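Local coordinates for protein probable porin (Pseudomonas aeruginosa, PDB 4FSO) that probably forms a beta-barrel channel in the outer membrane that lets small solutes diffuse through, as porins of the OprD family do, at residues L331-R336 against I358-I363; L374-A379 against V395-S400. All blocks are in the same frame, centred on the assembly; numbering follows the deposited sequence.

Contact 1: L331-R336 against I358-I363; sequences LSFMTR and IELKYI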
ATOM      1  N   LEU A 331       1.485  22.879   4.711  1.00 45.21           N
ATOM      2  CA  LEU A 331       2.788  22.663   4.115  1.00 39.55           C
ATOM      3  C   LEU A 331       3.544  21.601   4.905  1.00 52.53           C
ATOM      4  O   LEU A 331       3.777  21.738   6.109  1.00 51.88           O
ATOM      5  CB  LEU A 331       3.577  23.965   4.037  1.00 37.67           C
ATOM      6  CG  LEU A 331       4.795  23.888   3.104  1.00 47.97           C
ATOM      7  CD1 LEU A 331       4.459  23.320   1.717  1.00 31.12           C
ATOM      8  CD2 LEU A 331       5.450  25.254   2.967  1.00 56.42           C
ATOM      9  N   SER A 332       3.914  20.528   4.220  1.00 53.45           N
ATOM     10  CA  SER A 332       4.524  19.390   4.888  1.00 53.94           C
ATOM     11  C   SER A 332       5.784  18.976   4.144  1.00 49.58           C
ATOM     12  O   SER A 332       5.834  19.033   2.917  1.00 50.67           O
ATOM     13  CB  SER A 332       3.528  18.234   4.954  1.00 61.91           C
ATOM     14  OG  SER A 332       2.757  18.168   3.765  1.00 77.48           O
ATOM     15  N   PHE A 333       6.806  18.570   4.887  1.00 39.88           N
ATOM     16  CA  PHE A 333       8.067  18.197   4.270  1.00 38.22           C
ATOM     17  C   PHE A 333       8.441  16.826   4.777  1.00 41.03           C
ATOM     18  O   PHE A 333       8.195  16.510   5.935  1.00 44.07           O
ATOM     19  CB  PHE A 333       9.179  19.223   4.598  1.00 42.18           C
ATOM     20  CG  PHE A 333      10.558  18.733   4.266  1.00 44.29           C
ATOM     21  CD1 PHE A 333      11.025  18.763   2.957  1.00 40.40           C
ATOM     22  CD2 PHE A 333      11.373  18.190   5.253  1.00 50.58           C
ATOM     23  CE1 PHE A 333      12.290  18.275   2.640  1.00 36.72           C
ATOM     24  CE2 PHE A 333      12.636  17.697   4.948  1.00 45.59           C
ATOM     25  CZ  PHE A 333      13.098  17.741   3.639  1.00 36.90           C
ATOM     26  N   MET A 334       9.043  16.018   3.911  1.00 41.93           N
ATOM     27  CA  MET A 334       9.520  14.695   4.306  1.00 34.50           C
ATOM     28  C   MET A 334      10.801  14.359   3.589  1.00 32.38           C
ATOM     29  O   MET A 334      10.983  14.708   2.423  1.00 35.60           O
ATOM     30  CB  MET A 334       8.483  13.602   3.991  1.00 34.04           C
ATOM     31  CG  MET A 334       8.857  12.194   4.485  1.00 36.09           C
ATOM     32  SD  MET A 334       9.766  11.137   3.312  1.00 44.94           S
ATOM     33  CE  MET A 334       8.443  10.353   2.394  1.00 21.59           C
ATOM     34  N   THR A 335      11.685  13.658   4.290  1.00 28.66           N
ATOM     35  CA  THR A 335      12.852  13.056   3.652  1.00 21.62           C
ATOM     36  C   THR A 335      13.197  11.718   4.313  1.00 23.67           C
ATOM     37  O   THR A 335      13.165  11.570   5.547  1.00 24.83           O
ATOM     38  CB  THR A 335      14.071  14.024   3.611  1.00 28.18           C
ATOM     39  OG1 THR A 335      15.103  13.469   2.792  1.00 33.43           O
ATOM     40  CG2 THR A 335      14.618  14.303   5.006  1.00 17.58           C
ATOM     41  N   ARG A 336      13.496  10.719   3.502  1.00 18.36           N
ATOM     42  CA  ARG A 336      13.888   9.453   4.095  1.00 24.15           C
ATOM     43  C   ARG A 336      14.985   8.785   3.303  1.00 27.83           C
ATOM     44  O   ARG A 336      15.206   9.074   2.114  1.00 26.54           O
ATOM     45  CB  ARG A 336      12.688   8.522   4.274  1.00 24.79           C
ATOM     46  CG  ARG A 336      12.089   8.148   2.970  1.00 31.62           C
ATOM     47  CD  ARG A 336      10.777   7.498   3.135  1.00 33.56           C
ATOM     48  NE  ARG A 336      10.150   7.340   1.832  1.00 34.25           N
ATOM     49  CZ  ARG A 336       9.011   6.701   1.639  1.00 39.39           C
ATOM     50  NH1 ARG A 336       8.386   6.154   2.675  1.00 46.50           N
ATOM     51  NH2 ARG A 336       8.514   6.612   0.418  1.00 44.54           N
ATOM     52  N   ILE A 358      12.759  12.578  -1.154  1.00 35.28           N
ATOM     53  CA  ILE A 358      12.413  13.901  -0.659  1.00 33.97           C
ATOM     54  C   ILE A 358      10.966  14.197  -1.071  1.00 31.89           C
ATOM     55  O   ILE A 358      10.574  13.956  -2.216  1.00 31.37           O
ATOM     56  CB  ILE A 358      13.396  14.967  -1.230  1.00 29.32           C
ATOM     57  CG1 ILE A 358      14.747  14.872  -0.521  1.00 26.96           C
ATOM     58  CG2 ILE A 358      12.843  16.383  -1.077  1.00 21.44           C
ATOM     59  CD1 ILE A 358      15.945  15.193  -1.407  1.00 39.89           C
ATOM     60  N   GLU A 359      10.162  14.695  -0.141  1.00 40.76           N
ATOM     61  CA  GLU A 359       8.786  15.066  -0.475  1.00 37.56           C
ATOM     62  C   GLU A 359       8.353  16.433  -0.002  1.00 34.45           C
ATOM     63  O   GLU A 359       8.716  16.894   1.085  1.00 31.51           O
ATOM     64  CB  GLU A 359       7.788  14.037   0.041  1.00 38.94           C
ATOM     65  CG  GLU A 359       7.713  12.806  -0.824  1.00 54.10           C
ATOM     66  CD  GLU A 359       6.503  11.971  -0.512  1.00 60.81           C
ATOM     67  OE1 GLU A 359       5.682  12.419   0.319  1.00 71.37           O
ATOM     68  OE2 GLU A 359       6.369  10.874  -1.095  1.00 52.72           O
ATOM     69  N   LEU A 360       7.540  17.054  -0.843  1.00 45.00           N
ATOM     70  CA  LEU A 360       6.893  18.309  -0.535  1.00 38.83           C
ATOM     71  C   LEU A 360       5.403  18.189  -0.845  1.00 41.84           C
ATOM     72  O   LEU A 360       4.997  17.730  -1.926  1.00 40.18           O
ATOM     73  CB  LEU A 360       7.505  19.401  -1.382  1.00 49.06           C
ATOM     74  CG  LEU A 360       7.738  20.681  -0.609  1.00 56.72           C
ATOM     75  CD1 LEU A 360       8.734  20.369   0.482  1.00 52.61           C
ATOM     76  CD2 LEU A 360       8.243  21.764  -1.558  1.00 57.80           C
ATOM     77  N   LYS A 361       4.581  18.592   0.110  1.00 45.96           N
ATOM     78  CA  LYS A 361       3.149  18.613  -0.119  1.00 49.64           C
ATOM     79  C   LYS A 361       2.576  19.961   0.268  1.00 47.04           C
ATOM     80  O   LYS A 361       2.892  20.500   1.332  1.00 41.59           O
ATOM     81  CB  LYS A 361       2.468  17.518   0.684  1.00 53.19           C
ATOM     82  CG  LYS A 361       0.986  17.378   0.411  1.00 59.40           C
ATOM     83  CD  LYS A 361       0.358  16.397   1.397  1.00 73.60           C
ATOM     84  CE  LYS A 361      -1.006  15.894   0.918  1.00 79.13           C
ATOM     85  NZ  LYS A 361      -1.721  15.117   1.974  1.00 67.60           N
ATOM     86  N   TYR A 362       1.736  20.511  -0.600  1.00 49.78           N
ATOM     87  CA  TYR A 362       1.036  21.748  -0.253  1.00 49.67           C
ATOM     88  C   TYR A 362      -0.465  21.727  -0.513  1.00 44.23           C
ATOM     89  O   TYR A 362      -0.905  21.482  -1.636  1.00 51.30           O
ATOM     90  CB  TYR A 362       1.653  22.987  -0.917  1.00 46.35           C
ATOM     91  CG  TYR A 362       1.056  24.223  -0.328  1.00 45.67           C
ATOM     92  CD1 TYR A 362       1.363  24.593   0.971  1.00 56.81           C
ATOM     93  CD2 TYR A 362       0.137  24.987  -1.033  1.00 51.70           C
ATOM     94  CE1 TYR A 362       0.808  25.706   1.549  1.00 65.91           C
ATOM     95  CE2 TYR A 362      -0.435  26.107  -0.466  1.00 56.40           C
ATOM     96  CZ  TYR A 362      -0.090  26.466   0.830  1.00 72.55           C
ATOM     97  OH  TYR A 362      -0.631  27.587   1.428  1.00 86.11           O
ATOM     98  N   ILE A 363      -1.230  22.008   0.540  1.00 50.15           N
ATOM     99  CA  ILE A 363      -2.692  22.081   0.481  1.00 51.21           C
ATOM    100  C   ILE A 363      -3.174  23.526   0.568  1.00 56.50           C
ATOM    101  O   ILE A 363      -3.010  24.161   1.606  1.00 63.81           O
ATOM    102  CB  ILE A 363      -3.328  21.331   1.655  1.00 49.44           C
ATOM    103  CG1 ILE A 363      -3.005  19.829   1.592  1.00 50.96           C
ATOM    104  CG2 ILE A 363      -4.824  21.557   1.651  1.00 59.61           C
ATOM    105  CD1 ILE A 363      -1.702  19.424   2.262  1.00 61.92           C
TER

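Contact 2: L374-A379 against V395-S400; sequences LRLRNA and VRLIAS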
ATOM      1  N   LEU A 374      -0.952  19.961  -3.795  1.00 43.85           N
ATOM      2  CA  LEU A 374       0.251  19.941  -4.614  1.00 47.32           C
ATOM      3  C   LEU A 374       1.269  19.065  -3.939  1.00 54.62           C
ATOM      4  O   LEU A 374       1.622  19.266  -2.772  1.00 51.94           O
ATOM      5  CB  LEU A 374       0.827  21.334  -4.774  1.00 47.18           C
ATOM      6  CG  LEU A 374      -0.179  22.250  -5.446  1.00 67.66           C
ATOM      7  CD1 LEU A 374       0.448  23.601  -5.724  1.00 71.19           C
ATOM      8  CD2 LEU A 374      -0.682  21.591  -6.729  1.00 77.59           C
ATOM      9  N   ARG A 375       1.750  18.084  -4.678  1.00 52.02           N
ATOM     10  CA  ARG A 375       2.653  17.133  -4.083  1.00 48.04           C
ATOM     11  C   ARG A 375       3.865  16.883  -4.956  1.00 37.04           C
ATOM     12  O   ARG A 375       3.737  16.562  -6.144  1.00 37.17           O
ATOM     13  CB  ARG A 375       1.913  15.829  -3.842  1.00 52.76           C
ATOM     14  CG  ARG A 375       2.393  15.073  -2.635  1.00 44.99           C
ATOM     15  CD  ARG A 375       1.920  13.652  -2.718  1.00 43.28           C
ATOM     16  NE  ARG A 375       2.541  12.827  -1.692  1.00 48.28           N
ATOM     17  CZ  ARG A 375       2.535  11.504  -1.704  1.00 42.71           C
ATOM     18  NH1 ARG A 375       1.952  10.849  -2.698  1.00 50.08           N
ATOM     19  NH2 ARG A 375       3.114  10.838  -0.723  1.00 39.20           N
ATOM     20  N   LEU A 376       5.039  17.015  -4.354  1.00 22.91           N
ATOM     21  CA  LEU A 376       6.281  16.752  -5.061  1.00 37.86           C
ATOM     22  C   LEU A 376       7.029  15.559  -4.486  1.00 39.20           C
ATOM     23  O   LEU A 376       7.373  15.565  -3.312  1.00 46.19           O
ATOM     24  CB  LEU A 376       7.167  17.989  -5.005  1.00 50.07           C
ATOM     25  CG  LEU A 376       8.553  17.817  -5.601  1.00 49.14           C
ATOM     26  CD1 LEU A 376       8.428  17.221  -6.968  1.00 44.14           C
ATOM     27  CD2 LEU A 376       9.266  19.156  -5.663  1.00 48.61           C
ATOM     28  N   ARG A 377       7.298  14.550  -5.317  1.00 33.15           N
ATOM     29  CA  ARG A 377       7.988  13.330  -4.853  1.00 35.23           C
ATOM     30  C   ARG A 377       9.277  12.979  -5.618  1.00 34.55           C
ATOM     31  O   ARG A 377       9.243  12.631  -6.800  1.00 24.84           O
ATOM     32  CB  ARG A 377       7.048  12.126  -4.894  1.00 41.02           C
ATOM     33  CG  ARG A 377       5.732  12.367  -4.210  1.00 55.14           C
ATOM     34  CD  ARG A 377       4.916  11.106  -4.207  1.00 60.52           C
ATOM     35  NE  ARG A 377       5.537  10.071  -3.384  1.00 57.79           N
ATOM     36  CZ  ARG A 377       5.429   8.770  -3.620  1.00 39.95           C
ATOM     37  NH1 ARG A 377       4.732   8.347  -4.666  1.00 36.20           N
ATOM     38  NH2 ARG A 377       6.027   7.898  -2.819  1.00 24.91           N
ATOM     39  N   ASN A 378      10.407  13.034  -4.924  1.00 24.16           N
ATOM     40  CA  ASN A 378      11.692  12.828  -5.570  1.00 27.68           C
ATOM     41  C   ASN A 378      12.406  11.578  -5.082  1.00 25.00           C
ATOM     42  O   ASN A 378      12.599  11.376  -3.886  1.00 30.37           O
ATOM     43  CB  ASN A 378      12.573  14.075  -5.362  1.00 34.43           C
ATOM     44  CG  ASN A 378      13.944  13.942  -5.997  1.00 37.86           C
ATOM     45  OD1 ASN A 378      14.076  13.888  -7.223  1.00 36.53           O
ATOM     46  ND2 ASN A 378      14.979  13.896  -5.160  1.00 51.21           N
ATOM     47  N   ALA A 379      12.828  10.743  -6.009  1.00 29.15           N
ATOM     48  CA  ALA A 379      13.564   9.548  -5.608  1.00 35.48           C
ATOM     49  C   ALA A 379      14.909   9.421  -6.305  1.00 29.62           C
ATOM     50  O   ALA A 379      15.034   9.639  -7.510  1.00 41.64           O
ATOM     51  CB  ALA A 379      12.715   8.260  -5.821  1.00 33.56           C
ATOM     52  N   VAL A 395      11.067  12.010 -10.477  1.00 33.60           N
ATOM     53  CA  VAL A 395      10.286  13.140  -9.989  1.00 42.93           C
ATOM     54  C   VAL A 395       8.815  12.918 -10.318  1.00 35.34           C
ATOM     55  O   VAL A 395       8.451  12.779 -11.490  1.00 37.90           O
ATOM     56  CB  VAL A 395      10.723  14.500 -10.621  1.00 38.11           C
ATOM     57  CG1 VAL A 395       9.702  15.581 -10.305  1.00 26.77           C
ATOM     58  CG2 VAL A 395      12.085  14.935 -10.123  1.00 21.41           C
ATOM     59  N   ARG A 396       7.977  12.873  -9.283  1.00 26.58           N
ATOM     60  CA  ARG A 396       6.523  12.878  -9.470  1.00 34.66           C
ATOM     61  C   ARG A 396       5.952  14.192  -8.967  1.00 38.24           C
ATOM     62  O   ARG A 396       6.159  14.563  -7.807  1.00 43.68           O
ATOM     63  CB  ARG A 396       5.841  11.723  -8.724  1.00 27.04           C
ATOM     64  CG  ARG A 396       6.224  10.330  -9.207  1.00 43.88           C
ATOM     65  CD  ARG A 396       5.368   9.263  -8.531  1.00 52.37           C
ATOM     66  NE  ARG A 396       5.771   7.914  -8.901  1.00 54.84           N
ATOM     67  CZ  ARG A 396       5.421   6.825  -8.224  1.00 66.22           C
ATOM     68  NH1 ARG A 396       4.669   6.928  -7.137  1.00 72.06           N
ATOM     69  NH2 ARG A 396       5.828   5.629  -8.625  1.00 63.27           N
ATOM     70  N   LEU A 397       5.252  14.897  -9.850  1.00 36.30           N
ATOM     71  CA  LEU A 397       4.495  16.084  -9.472  1.00 37.69           C
ATOM     72  C   LEU A 397       3.025  15.723  -9.472  1.00 34.64           C
ATOM     73  O   LEU A 397       2.495  15.269 -10.486  1.00 34.53           O
ATOM     74  CB  LEU A 397       4.721  17.186 -10.490  1.00 53.79           C
ATOM     75  CG  LEU A 397       6.129  17.757 -10.482  1.00 64.77           C
ATOM     76  CD1 LEU A 397       6.356  18.613 -11.717  1.00 71.72           C
ATOM     77  CD2 LEU A 397       6.294  18.574  -9.226  1.00 65.27           C
ATOM     78  N   ILE A 398       2.350  15.901  -8.347  1.00 26.19           N
ATOM     79  CA  ILE A 398       0.939  15.533  -8.336  1.00 31.92           C
ATOM     80  C   ILE A 398      -0.005  16.627  -7.841  1.00 27.04           C
ATOM     81  O   ILE A 398       0.124  17.130  -6.717  1.00 28.66           O
ATOM     82  CB  ILE A 398       0.679  14.230  -7.533  1.00 44.79           C
ATOM     83  CG1 ILE A 398       1.657  13.124  -7.944  1.00 40.23           C
ATOM     84  CG2 ILE A 398      -0.771  13.780  -7.708  1.00 29.71           C
ATOM     85  CD1 ILE A 398       2.856  12.984  -7.019  1.00 36.82           C
ATOM     86  N   ALA A 399      -0.953  16.983  -8.697  1.00 21.03           N
ATOM     87  CA  ALA A 399      -2.032  17.884  -8.300  1.00 36.04           C
ATOM     88  C   ALA A 399      -3.353  17.113  -8.234  1.00 35.56           C
ATOM     89  O   ALA A 399      -3.756  16.416  -9.173  1.00 30.11           O
ATOM     90  CB  ALA A 399      -2.132  19.104  -9.240  1.00 23.88           C
ATOM     91  N   SER A 400      -4.024  17.242  -7.107  1.00 38.43           N
ATOM     92  CA  SER A 400      -5.146  16.384  -6.812  1.00 42.81           C
ATOM     93  C   SER A 400      -6.228  17.194  -6.136  1.00 39.01           C
ATOM     94  O   SER A 400      -5.947  18.033  -5.279  1.00 32.14           O
ATOM     95  CB  SER A 400      -4.669  15.265  -5.895  1.00 57.89           C
ATOM     96  OG  SER A 400      -3.450  15.641  -5.261  1.00 71.72           O
TER

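Contact 1: L331-R336 against I358-I363
Leu331-Arg336 and Ile358-Ile363 are facing segments of the two arms of an antiparallel beta hairpin (strands 331-344 and 350-363) in the wall of the porin barrel. Ser332-Lys361 and Met334-Glu359 are hydrogen-bonded pairs, each closed by two N-H...O bonds; Ser332 N reaches Lys361 O in the carbonyl plane at 3.1 Å. The hydroxyl of Ser332 adds a weak bond to that same oxygen.

Leu331, Phe333, Thr335, Ile358, Leu360 and Tyr362 share one face, probably the membrane-facing one, since a detergent molecule (C8E) touches Thr335 and Ile358. Leu331 swings CG opposite its backbone N (chi1 -165°), which brings CD1 against the ring edge of Tyr362, 3.4 Å from Tyr362 CD1. Leu360 CD1 likewise meets the edge of the Phe333 ring, 3.7 Å from Phe333 CD1, close to the ring plane.

Met334 and Glu359 lie on the opposite face. The Met334 chain bends at chi2 and chi3, laying CE 3.9 Å from Glu359 CD; the same methyl sits 3.5 Å above the guanidinium plane of Arg336, toward its rim. Glu359 itself is held by two salt bridges, OE1 to Arg375 and OE2 to Arg377, which should keep it charged.

Strand 313-322 flanks the hairpin beside 331-336, with Phe333 against Tyr319, and strand 373-383 flanks it beside 358-363.

Contact 2: L374-A379 against V395-S400
Leu374-Ala379 and Val395-Ser400 run antiparallel at 171°, their axes 4.7 Å apart at closest approach, and four backbone hydrogen bonds hold them. Arg375 pairs with Ile398 and Arg377 with Arg396, two bonds to each pair. Arg377 N meets Arg396 O at 2.7 Å, in the carbonyl plane. CA-H...O contacts accompany these bonds, such as Leu376 CA to Arg396 O.

Apolar packing dominates the face that carries Leu374, Leu376, Val395, Leu397 and Ala399. Leu376 and Leu397 run alongside each other in the same direction, with Leu376 CD1 3.4 Å from Leu397 CD2. That same CD1 also reaches Val395 CG1 at 3.9 Å, so one methyl sits against two side chains of the other strand. Further along, Leu374 CD2 rests on Ala399 CB.

This pair lies next to the seam where the barrel closes: 392-404 is the last strand of the chain and pairs on its far side with 13-26, the first, setting Ile398 against Val21 and Leu397 against Tyr22.

The other face is basic, perhaps part of the arginine track that guides anionic substrates in OprD-family channels. Arg377 and Arg396 run alongside each other, guanidinium planes 69° apart; their NH1 groups, both donors, come close without bonding, the exact spacing uncertain at this resolution. Arg396 is straight from CG to NE, whereas Arg377 turns at chi3 (66°), and its CD lies 3.3 Å above the guanidinium plane of Arg375, offset toward its rim. Ile398 CD1 packs obliquely across the bent chain, 4.0 Å from Arg377 CD. Nearby acids probably offset the charge: Glu359 takes Arg377 NE and Arg375 NH2, and Glu394 takes Arg396 NE.

Both contacts are surface pairings in one stretch of barrel wall, their centres about 9 Å apart, and neither is a buried core. They follow in series along the chain and share no strand, but strands 350-363 and 373-383 are direct neighbours: Leu360 O and Leu376 N probably hydrogen-bond, as do Tyr362 N and Leu374 O. With Leu360 packed on Leu376, the apolar faces run on from one contact to the next, aromatic and aliphatic in contact 1, aliphatic alone among the packed pairs of contact 2. Opposite them the chemistry differs: contact 1 contributes a carboxylate, contact 2 a cluster of arginines, and salt bridges from Glu359 to Arg375 and Arg377 join the two.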